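Local structure of periplasmic beta-glucosidase (Pseudomonas aeruginosa, 6R5T) at residues T130-R134 against V574-N579; R134-E140 against A484-R490; F178-G182 against S222-I226; G478-A484 against M518-L523. The protein probably hydrolyses terminal, non-reducing beta-D-glucosyl residues with release of beta-D-glucose, as a periplasmic glycoside hydrolase of family 3. The protein carries 1 engineered substitution. One frame throughout, in Å; residues are numbered along the deposited sequence. Where two conformers were deposited one is given.

Contact 1 of 4, residues T130-R134 against V574-N579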
# COMPACT_ATOMS: atom_id res chain seq x y z
N THR A 130 8.49 9.36 3.32
CA THR A 130 7.72 8.98 2.11
C THR A 130 8.26 7.69 1.49
O THR A 130 9.40 7.65 1.06
CB THR A 130 7.68 10.08 1.07
OG1 THR A 130 9.03 10.42 0.72
CG2 THR A 130 6.94 11.29 1.63
N ARG A 131 7.42 6.66 1.50
CA ARG A 131 7.73 5.36 0.87
C ARG A 131 6.83 5.09 -0.35
O ARG A 131 7.03 4.02 -1.02
CB ARG A 131 7.57 4.24 1.88
CG ARG A 131 8.58 4.29 3.01
CD ARG A 131 8.31 3.20 4.03
NE ARG A 131 9.43 3.14 4.98
CZ ARG A 131 9.42 2.43 6.09
NH1 ARG A 131 8.37 1.66 6.39
NH2 ARG A 131 10.49 2.42 6.84
N ASP A 132 5.93 6.00 -0.68
CA ASP A 132 4.95 5.79 -1.77
C ASP A 132 5.13 6.93 -2.76
O ASP A 132 4.67 8.03 -2.54
CB ASP A 132 3.53 5.72 -1.24
CG ASP A 132 2.49 5.28 -2.26
OD1 ASP A 132 2.64 5.63 -3.47
OD2 ASP A 132 1.56 4.53 -1.81
N ALA A 133 5.78 6.61 -3.88
CA ALA A 133 6.12 7.61 -4.90
C ALA A 133 4.87 8.25 -5.54
O ALA A 133 5.01 9.27 -6.21
CB ALA A 133 6.98 6.94 -5.96
N ARG A 134 3.68 7.67 -5.42
CA ARG A 134 2.47 8.26 -6.07
C ARG A 134 2.05 9.57 -5.42
O ARG A 134 1.41 10.39 -6.08
CB ARG A 134 1.30 7.28 -5.97
CG ARG A 134 1.54 5.97 -6.70
CD ARG A 134 0.39 5.02 -6.46
NE ARG A 134 0.46 4.47 -5.12
CZ ARG A 134 -0.36 3.53 -4.67
NH1 ARG A 134 -1.35 3.07 -5.42
NH2 ARG A 134 -0.23 3.08 -3.45
N VAL A 574 4.86 -0.42 -6.01
CA VAL A 574 4.84 0.47 -4.82
C VAL A 574 4.29 -0.33 -3.66
O VAL A 574 3.30 -1.06 -3.80
CB VAL A 574 4.05 1.74 -5.13
CG1 VAL A 574 3.62 2.50 -3.89
CG2 VAL A 574 4.84 2.62 -6.08
N PRO A 575 4.89 -0.21 -2.46
CA PRO A 575 6.08 0.58 -2.19
C PRO A 575 7.37 -0.21 -2.36
O PRO A 575 7.43 -1.39 -2.12
CB PRO A 575 5.91 0.90 -0.71
CG PRO A 575 5.29 -0.37 -0.16
CD PRO A 575 4.34 -0.81 -1.23
N VAL A 576 8.41 0.50 -2.76
CA VAL A 576 9.78 -0.06 -2.71
C VAL A 576 10.60 0.95 -1.92
O VAL A 576 10.54 2.14 -2.14
CB VAL A 576 10.42 -0.32 -4.07
CG1 VAL A 576 9.79 -1.53 -4.74
CG2 VAL A 576 10.36 0.91 -4.94
N TYR A 577 11.34 0.40 -1.00
CA TYR A 577 12.25 1.22 -0.18
C TYR A 577 13.34 0.31 0.33
O TYR A 577 13.11 -0.90 0.49
CB TYR A 577 11.46 1.89 0.96
CG TYR A 577 10.61 0.99 1.81
CD1 TYR A 577 9.32 0.64 1.42
CD2 TYR A 577 11.06 0.49 3.01
CE1 TYR A 577 8.50 -0.13 2.22
CE2 TYR A 577 10.25 -0.28 3.84
CZ TYR A 577 8.97 -0.62 3.43
OH TYR A 577 8.16 -1.36 4.26
N TYR A 578 14.50 0.86 0.67
CA TYR A 578 15.71 0.04 0.87
C TYR A 578 15.71 -0.67 2.25
O TYR A 578 16.25 -1.77 2.34
CB TYR A 578 16.99 0.88 0.69
CG TYR A 578 17.34 1.60 1.95
CD1 TYR A 578 16.74 2.79 2.33
CD2 TYR A 578 18.24 1.03 2.85
CE1 TYR A 578 17.01 3.40 3.53
CE2 TYR A 578 18.52 1.63 4.05
CZ TYR A 578 17.90 2.80 4.41
OH TYR A 578 18.08 3.33 5.64
N ASN A 579 15.06 -0.10 3.24
CA ASN A 579 15.10 -0.63 4.63
C ASN A 579 13.85 -1.46 4.88
O ASN A 579 13.08 -1.22 5.85
CB ASN A 579 15.32 0.48 5.65
CG ASN A 579 14.33 1.62 5.54
OD1 ASN A 579 13.77 1.90 4.49
ND2 ASN A 579 14.14 2.36 6.65
O HOH W 1 11.91 3.75 3.90
O HOH W 2 12.52 4.84 6.86
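Arg131 sends CG away from its carbonyl carbon (chi1 -67°) and then runs extended to NE, while the chi1 of Tyr577 (52°) puts CG between the backbone N and the carbonyl carbon; the two torsions lay the guanidinium flat on the phenol ring. This cation-pi stack joins a loop that follows strand 121-122 of the family 3 N-terminal, TIM-barrel-type domain to a loop of the C-terminal domain. The guanidinium of Arg131 and the ring of Tyr577 have planes 5° apart and centres separated by 4.1 Å. The overlap is off-centre for the charge, because the methylene Arg131 CD sits over the middle of the Tyr577 ring in a CH-pi contact and CZ lies nearer the CE2 rim. The hydroxyl of Tyr577 bonds to Glu185 of the second subunit.

Farther along, Val574 CG1 presses on the carboxylate of Asp132, 3.3 Å from OD1. That carboxylate is held by its own segment: Arg134 grips it side-on through NE and NH2, and Arg134 N adds a bond to OD1 that closes an Asx turn. Two waters tie Arg131 to Asn579, whose amide stands almost perpendicular to the guanidinium. One accepts from Arg131 NE at 2.8 Å and donates to Asn579 OD1 at 2.7 Å.

Contact 2 of 4, residues R134-E140 against A484-R490. With BGC (beta-D-glucopyranose), chain C; GAL (beta-D-galactopyranose), chain B.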
# COMPACT_ATOMS: atom_id res chain seq x y z
N ARG A 134 3.68 7.67 -5.42
CA ARG A 134 2.47 8.26 -6.07
C ARG A 134 2.05 9.57 -5.42
O ARG A 134 1.41 10.39 -6.08
CB ARG A 134 1.30 7.28 -5.97
CG ARG A 134 1.54 5.97 -6.70
CD ARG A 134 0.39 5.02 -6.46
NE ARG A 134 0.46 4.47 -5.12
CZ ARG A 134 -0.36 3.53 -4.67
NH1 ARG A 134 -1.35 3.07 -5.42
NH2 ARG A 134 -0.23 3.08 -3.45
N TRP A 135 2.38 9.75 -4.16
CA TRP A 135 1.89 10.93 -3.39
C TRP A 135 2.50 12.22 -3.96
O TRP A 135 3.73 12.31 -4.08
CB TRP A 135 2.25 10.71 -1.93
CG TRP A 135 1.66 11.70 -0.96
CD1 TRP A 135 0.35 12.01 -0.82
CD2 TRP A 135 2.32 12.36 0.12
NE1 TRP A 135 0.15 12.84 0.25
CE2 TRP A 135 1.34 13.05 0.87
CE3 TRP A 135 3.65 12.43 0.56
CZ2 TRP A 135 1.64 13.78 2.02
CZ3 TRP A 135 3.95 13.19 1.67
CH2 TRP A 135 2.95 13.85 2.41
N GLY A 136 1.69 13.24 -4.20
CA GLY A 136 2.18 14.47 -4.83
C GLY A 136 3.09 15.26 -3.91
O GLY A 136 3.92 16.01 -4.40
N ARG A 137 3.04 15.01 -2.61
CA ARG A 137 3.85 15.81 -1.66
C ARG A 137 5.20 15.19 -1.36
O ARG A 137 5.93 15.71 -0.49
CB ARG A 137 3.02 16.07 -0.42
CG ARG A 137 1.71 16.75 -0.76
CD ARG A 137 0.93 17.27 0.45
NE ARG A 137 1.59 18.48 0.92
CZ ARG A 137 0.99 19.50 1.55
NH1 ARG A 137 -0.30 19.43 1.84
NH2 ARG A 137 1.72 20.58 1.83
N VAL A 138 5.59 14.13 -2.06
CA VAL A 138 6.96 13.57 -1.86
C VAL A 138 7.99 14.66 -2.19
O VAL A 138 9.06 14.62 -1.58
CB VAL A 138 7.21 12.29 -2.68
CG1 VAL A 138 6.26 11.17 -2.28
CG2 VAL A 138 7.12 12.58 -4.15
N SER A 139 7.63 15.58 -3.07
CA SER A 139 8.58 16.67 -3.48
C SER A 139 8.96 17.55 -2.29
O SER A 139 10.08 18.17 -2.28
CB SER A 139 7.98 17.48 -4.59
OG SER A 139 6.84 18.18 -4.10
N GLU A 140 8.13 17.58 -1.26
CA GLU A 140 8.33 18.46 -0.08
C GLU A 140 9.16 17.85 1.02
O GLU A 140 9.58 18.61 1.88
CB GLU A 140 6.97 18.79 0.53
CG GLU A 140 6.19 19.65 -0.37
CD GLU A 140 4.77 19.67 0.09
OE1 GLU A 140 4.56 20.04 1.31
OE2 GLU A 140 3.90 19.28 -0.75
N ALA A 484 3.29 17.34 -9.08
CA ALA A 484 3.96 16.88 -7.83
C ALA A 484 3.76 17.93 -6.77
O ALA A 484 4.71 18.58 -6.31
CB ALA A 484 5.42 16.59 -8.05
N HIS A 485 2.50 18.09 -6.42
CA HIS A 485 2.07 19.16 -5.51
C HIS A 485 0.96 18.60 -4.61
O HIS A 485 0.56 17.43 -4.74
CB HIS A 485 1.90 20.38 -6.41
CG HIS A 485 0.60 21.06 -6.34
ND1 HIS A 485 -0.42 20.71 -7.16
CD2 HIS A 485 0.14 21.99 -5.50
CE1 HIS A 485 -1.47 21.43 -6.86
NE2 HIS A 485 -1.16 22.23 -5.84
N GLU A 486 0.50 19.40 -3.69
CA GLU A 486 -0.65 18.97 -2.88
C GLU A 486 -1.77 18.44 -3.78
O GLU A 486 -2.14 19.10 -4.80
CB GLU A 486 -1.12 20.13 -2.02
CG GLU A 486 -2.37 19.79 -1.24
CD GLU A 486 -2.91 20.89 -0.39
OE1 GLU A 486 -2.31 22.02 -0.44
OE2 GLU A 486 -3.86 20.63 0.43
N ALA A 487 -2.39 17.34 -3.36
CA ALA A 487 -3.55 16.67 -3.99
C ALA A 487 -3.20 16.05 -5.36
O ALA A 487 -4.06 15.26 -5.83
CB ALA A 487 -4.75 17.55 -4.08
N SER A 488 -1.98 16.17 -5.93
CA SER A 488 -1.69 15.66 -7.29
C SER A 488 -1.13 14.24 -7.23
O SER A 488 0.01 14.01 -7.59
CB SER A 488 -0.73 16.57 -8.01
OG SER A 488 -1.23 17.89 -8.07
N SER A 489 -1.91 13.30 -6.73
CA SER A 489 -1.44 11.91 -6.66
C SER A 489 -1.53 11.32 -8.06
O SER A 489 -2.46 11.58 -8.81
CB SER A 489 -2.26 11.17 -5.68
OG SER A 489 -2.10 11.78 -4.41
N ARG A 490 -0.54 10.51 -8.39
CA ARG A 490 -0.41 9.88 -9.73
C ARG A 490 -0.62 8.38 -9.64
O ARG A 490 -0.12 7.75 -8.73
CB ARG A 490 0.98 10.12 -10.30
CG ARG A 490 1.15 11.47 -10.94
CD ARG A 490 2.43 11.68 -11.73
NE ARG A 490 2.31 11.18 -13.07
CZ ARG A 490 3.35 10.86 -13.85
NH1 ARG A 490 4.59 11.08 -13.44
NH2 ARG A 490 3.15 10.38 -15.06
C2 BGC C . 0.77 24.37 4.51
C3 BGC C . -0.59 25.09 4.69
C4 BGC C . -1.49 24.61 3.52
C5 BGC C . -1.64 23.08 3.68
C6 BGC C . -2.45 22.45 2.57
C1 BGC C . 0.53 22.86 4.51
O1 BGC C . 1.78 22.31 4.22
O2 BGC C . 1.73 24.67 5.51
O3 BGC C . -0.37 26.51 4.57
O4 BGC C . -2.76 25.25 3.67
O5 BGC C . -0.39 22.50 3.48
O6 BGC C . -2.57 21.05 2.81
C1 GAL B . -3.19 26.06 2.57
C2 GAL B . -2.26 27.26 2.32
C3 GAL B . -2.85 28.09 1.18
C4 GAL B . -2.99 27.18 -0.06
C5 GAL B . -3.83 25.95 0.32
C6 GAL B . -3.89 24.94 -0.82
O2 GAL B . -2.16 28.03 3.51
O3 GAL B . -1.94 29.17 0.90
O4 GAL B . -1.63 26.80 -0.40
O5 GAL B . -3.23 25.21 1.44
O6 GAL B . -4.63 23.77 -0.37
O HOH W 3 -0.78 14.15 -3.85
O HOH W 4 4.49 18.74 -3.40
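The guanidinium of Arg137 carries Glu486 CB over one face, offset toward the rim, and has the Glu140 carboxylate and the glucose ring oxygen BGC O5 at its edge. Glu140 is gripped side-on, with Arg137 NH2 to Glu140 OE1 at 2.9 Å and NE to OE2 in a more tilted bond. Toward the sugar, Arg137 NH1 donates to BGC O6 at 3.0 Å, and NH2 reaches both BGC O5 and O1. The Trp135 ring takes Arg137 CB on one face.

From the facing segment, Glu486 extends fully (chi1 176°, chi2 -179°) and divides its carboxylate between the two sugars: Glu486 OE2 accepts from BGC O6 at 2.7 Å, and OE1 from GAL O6 at 2.9 Å. Glu486 OE2 also bonds to Tyr190 OH and forms a salt bridge with Arg585 of the second subunit. The glycan pocket is thus built here from both family 3 domains, Arg137 coming from the N-terminal and Glu486 from the C-terminal one. Glu486 OE1 lies well out of the Arg137 plane, so their long salt bridge is purely electrostatic.

Behind the pocket, His485 to Ser488 form a type II beta turn against which Gly136 packs closely, its CA 3.4 Å from His485 O. A water accepts from Gly136 N and donates to Ser489 OG, which is also hydrogen-bonded to Gly187 O. At the far end, Arg490 N bonds to Arg134 O at 3.0 Å.

Contact 3 of 4, residues F178-G182 against S222-I226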
# COMPACT_ATOMS: atom_id res chain seq x y z
N PHE A 178 2.45 16.91 11.48
CA PHE A 178 2.46 15.97 12.62
C PHE A 178 1.10 15.30 12.64
O PHE A 178 0.11 15.97 12.99
CB PHE A 178 2.75 16.77 13.88
CG PHE A 178 3.02 15.94 15.09
CD1 PHE A 178 4.09 15.08 15.13
CD2 PHE A 178 2.24 16.07 16.23
CE1 PHE A 178 4.38 14.35 16.27
CE2 PHE A 178 2.49 15.30 17.36
CZ PHE A 178 3.58 14.44 17.39
N ALA A 179 0.97 14.01 12.25
CA ALA A 179 2.07 13.11 11.91
C ALA A 179 1.58 12.10 10.87
O ALA A 179 0.39 11.82 10.79
CB ALA A 179 2.56 12.37 13.14
N LEU A 180 2.58 11.48 10.21
CA LEU A 180 2.45 10.27 9.37
C LEU A 180 1.80 10.57 8.02
O LEU A 180 1.39 9.63 7.32
CB LEU A 180 1.62 9.19 10.08
CG LEU A 180 1.94 8.88 11.55
CD1 LEU A 180 1.15 7.67 11.99
CD2 LEU A 180 3.42 8.72 11.80
N TYR A 181 1.69 11.84 7.66
CA TYR A 181 0.89 12.30 6.51
C TYR A 181 1.32 11.61 5.20
O TYR A 181 0.48 11.31 4.35
CB TYR A 181 1.02 13.81 6.47
CG TYR A 181 0.26 14.55 5.41
CD1 TYR A 181 -1.03 14.25 5.03
CD2 TYR A 181 0.87 15.63 4.83
CE1 TYR A 181 -1.66 14.97 4.01
CE2 TYR A 181 0.25 16.40 3.88
CZ TYR A 181 -1.01 16.05 3.44
OH TYR A 181 -1.60 16.81 2.46
N GLY A 182 2.59 11.33 5.07
CA GLY A 182 3.14 10.74 3.83
C GLY A 182 2.87 9.26 3.68
O GLY A 182 3.27 8.67 2.66
N SER A 222 -1.29 17.48 11.12
CA SER A 222 -1.64 16.93 9.79
C SER A 222 -3.14 16.79 9.57
O SER A 222 -3.97 16.91 10.51
CB SER A 222 -0.90 15.64 9.61
OG SER A 222 -1.45 14.64 10.42
N LEU A 223 -3.51 16.50 8.33
CA LEU A 223 -4.91 16.40 7.91
C LEU A 223 -5.45 14.97 7.94
O LEU A 223 -6.66 14.83 7.78
CB LEU A 223 -5.01 16.94 6.48
CG LEU A 223 -4.87 18.45 6.32
CD1 LEU A 223 -4.70 18.77 4.82
CD2 LEU A 223 -6.07 19.17 6.85
N ASN A 224 -4.58 13.98 8.09
CA ASN A 224 -4.98 12.56 7.97
C ASN A 224 -5.43 11.96 9.32
O ASN A 224 -5.08 12.48 10.42
CB ASN A 224 -3.79 11.71 7.52
CG ASN A 224 -2.55 11.91 8.36
OD1 ASN A 224 -1.91 12.97 8.29
ND2 ASN A 224 -2.18 10.93 9.17
N THR A 225 -6.19 10.86 9.22
CA THR A 225 -6.39 9.94 10.37
C THR A 225 -5.08 9.21 10.66
O THR A 225 -4.28 8.91 9.71
CB THR A 225 -7.53 8.95 10.14
OG1 THR A 225 -7.26 8.18 8.97
CG2 THR A 225 -8.86 9.62 10.02
N ILE A 226 -4.89 8.87 11.91
CA ILE A 226 -3.83 7.94 12.38
C ILE A 226 -4.58 6.82 13.09
O ILE A 226 -5.22 7.09 14.12
CB ILE A 226 -2.85 8.63 13.33
CG1 ILE A 226 -2.11 9.73 12.58
CG2 ILE A 226 -1.93 7.62 14.02
CD1 ILE A 226 -1.33 10.63 13.49
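Asn224 reaches across to the 178-182 loop, its CB pointing toward that segment and CG held between backbone N and carbonyl carbon (chi1 51°). From there CG comes up beside Ala179 O and Tyr181 CA, and the amide divides its two ends. Asn224 OD1 lies 3.4 Å from Tyr181 CA and against the CB of the same tyrosine, with the amide and ring planes 16° apart; it also accepts from Ser222 OG at 2.7 Å, a donor standing above its carbonyl plane. Asn224 ND2 gives a nearly straight bond of 3.2 Å to Ala179 O, in the plane of both groups, and another to Thr225 O within its own segment.

These loops leave the neighbouring parallel strands 172-178 and 218-221 of the TIM-barrel-type domain, at their C-terminal ends, where such barrels carry their active sites. The chain passes a cis peptide bond between Phe178 and Ala179. Just before it, Phe178 O accepts from Ser222 N at 2.8 Å. Beyond the polar cluster, Leu180 CD1 meets Ile226 CG2 at 3.7 Å, the two side chains crossing at about a right angle with Met200 of helix 197-204 against both. Leu223 touches the bound glucose, and Tyr181 OH bonds to the pocket residue Arg137.

Contact 4 of 4, residues G478-A484 against M518-L523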
# COMPACT_ATOMS: atom_id res chain seq x y z
N GLY A 478 9.84 15.51 -18.37
CA GLY A 478 9.43 14.96 -17.07
C GLY A 478 8.10 15.56 -16.65
O GLY A 478 7.22 15.75 -17.48
N GLU A 479 7.97 15.91 -15.39
CA GLU A 479 6.70 16.40 -14.82
C GLU A 479 6.69 17.92 -14.79
O GLU A 479 7.74 18.54 -14.60
CB GLU A 479 6.50 15.90 -13.38
CG GLU A 479 6.46 14.40 -13.24
CD GLU A 479 6.29 13.99 -11.76
OE1 GLU A 479 6.93 14.61 -10.89
OE2 GLU A 479 5.49 13.02 -11.51
N SER A 480 5.54 18.53 -14.97
CA SER A 480 5.32 19.91 -14.57
C SER A 480 5.11 19.95 -13.06
O SER A 480 4.79 18.92 -12.43
CB SER A 480 4.17 20.53 -15.34
OG SER A 480 2.94 19.91 -15.01
N GLN A 481 5.36 21.12 -12.45
CA GLN A 481 5.42 21.15 -10.97
C GLN A 481 4.02 20.87 -10.40
O GLN A 481 3.95 20.36 -9.29
CB GLN A 481 6.05 22.45 -10.47
CG GLN A 481 5.35 23.71 -10.93
CD GLN A 481 4.03 24.04 -10.30
OE1 GLN A 481 3.82 23.83 -9.11
NE2 GLN A 481 3.12 24.58 -11.11
N GLY A 482 2.96 21.17 -11.13
CA GLY A 482 1.60 20.88 -10.63
C GLY A 482 1.28 19.39 -10.64
O GLY A 482 0.18 19.03 -10.14
N MET A 483 2.16 18.55 -11.19
CA MET A 483 1.97 17.07 -11.11
C MET A 483 2.53 16.56 -9.80
O MET A 483 2.24 15.41 -9.47
CB MET A 483 2.68 16.33 -12.23
CG MET A 483 2.10 16.68 -13.59
SD MET A 483 2.96 15.79 -14.91
CE MET A 483 2.18 16.50 -16.36
N ALA A 484 3.29 17.34 -9.08
CA ALA A 484 3.96 16.88 -7.83
C ALA A 484 3.76 17.93 -6.77
O ALA A 484 4.71 18.58 -6.31
CB ALA A 484 5.42 16.59 -8.05
N MET A 518 13.10 16.69 -15.10
CA MET A 518 12.51 17.49 -14.00
C MET A 518 11.35 16.66 -13.48
O MET A 518 10.58 16.05 -14.26
CB MET A 518 12.04 18.87 -14.44
CG MET A 518 13.10 19.65 -15.01
SD MET A 518 12.61 21.42 -14.91
CE MET A 518 13.92 21.99 -15.99
N ASN A 519 11.17 16.69 -12.19
CA ASN A 519 10.14 15.85 -11.56
C ASN A 519 10.19 16.07 -10.06
O ASN A 519 11.25 16.48 -9.52
CB ASN A 519 10.37 14.35 -11.79
CG ASN A 519 11.78 13.87 -11.56
OD1 ASN A 519 12.72 14.35 -12.25
ND2 ASN A 519 11.99 12.94 -10.64
N GLY A 520 9.07 15.77 -9.39
CA GLY A 520 8.98 15.99 -7.94
C GLY A 520 8.83 14.71 -7.17
O GLY A 520 8.58 14.75 -5.96
N ARG A 521 9.01 13.57 -7.81
CA ARG A 521 8.82 12.25 -7.19
C ARG A 521 9.70 11.29 -7.98
O ARG A 521 10.05 11.57 -9.13
CB ARG A 521 7.39 11.76 -7.30
CG ARG A 521 6.85 11.71 -8.72
CD ARG A 521 5.60 10.89 -8.93
NE ARG A 521 4.46 11.32 -8.12
CZ ARG A 521 3.70 12.36 -8.33
NH1 ARG A 521 2.66 12.60 -7.55
NH2 ARG A 521 3.94 13.19 -9.32
N PRO A 522 10.02 10.14 -7.43
CA PRO A 522 10.59 9.07 -8.24
C PRO A 522 9.76 8.80 -9.51
O PRO A 522 8.55 8.78 -9.43
CB PRO A 522 10.57 7.85 -7.31
CG PRO A 522 10.64 8.48 -5.93
CD PRO A 522 9.77 9.71 -6.04
N LEU A 523 10.44 8.54 -10.62
CA LEU A 523 9.80 8.16 -11.89
C LEU A 523 10.24 6.78 -12.29
O LEU A 523 11.34 6.33 -11.88
CB LEU A 523 10.19 9.11 -13.04
CG LEU A 523 9.85 10.58 -12.84
CD1 LEU A 523 10.37 11.41 -14.02
CD2 LEU A 523 8.37 10.75 -12.66
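Strands 472-478 and 513-518, parallel neighbours in the mixed sheet of the family 3 C-terminal domain, end side by side here, and the loops leaving them are clamped by a buried glutamate and arginine. The last strand pairing is a parallel bridge between Gly478 and Met518, with Glu479 N bonding to Met518 O at 2.8 Å. Gly478, which has no side chain, also brings its CA within 3.2 Å of Met518 O in a CA-H...O contact.

Glu479 then reaches over the second loop, its carboxylate turned 88° from the guanidinium of Arg521. Glu479 OE1 takes an almost straight bond from Gly520 N at 2.9 Å, met nearly head-on to its C-O bond. Glu479 OE2 receives Arg521 NH2 at 2.7 Å on the syn side, although the nitrogen stands 34° out of the carboxylate plane. Arg521 NH2 also donates to Met483 O at 2.8 Å, both acceptors lying close to the guanidinium plane. Arg521 CD passes 3.3 Å from Glu479 OE2, and the bend at chi3 (58°) beyond it turns the guanidinium so that NH2 meets both acceptors. Ala484 CB fills in against Gly520 CA.

Arg490 adds a second salt bridge to Glu479 OE2. With two arginines and a backbone N-H around it, the buried carboxylate is probably kept ionised, and its charge would in turn help to fix the guanidinium of Arg521 between the two loops.

How the contacts relate
Contacts 1, 2 and 4 form a continuous chain: the centres of contacts 1 and 2 are about 13 Å apart, those of contacts 2 and 4 about 8 Å. Arg134 is shared by contacts 1 and 2, Ala484 by 2 and 4, and Arg521 of contact 4 reaches back to Ala133 O and Arg134 O. Contacts 1 and 2 join the N- and C-terminal family 3 domains, whereas contact 3 lies within the former and contact 4 within the latter. Their first segments follow the order 1, 2, 3, 4 along the chain. Contacts 2 and 3 meet through Trp135 and Tyr181 and supply Arg137, Glu486 and Leu223 to the glycan pocket; all four touch the second subunit, contact 4 through Met483.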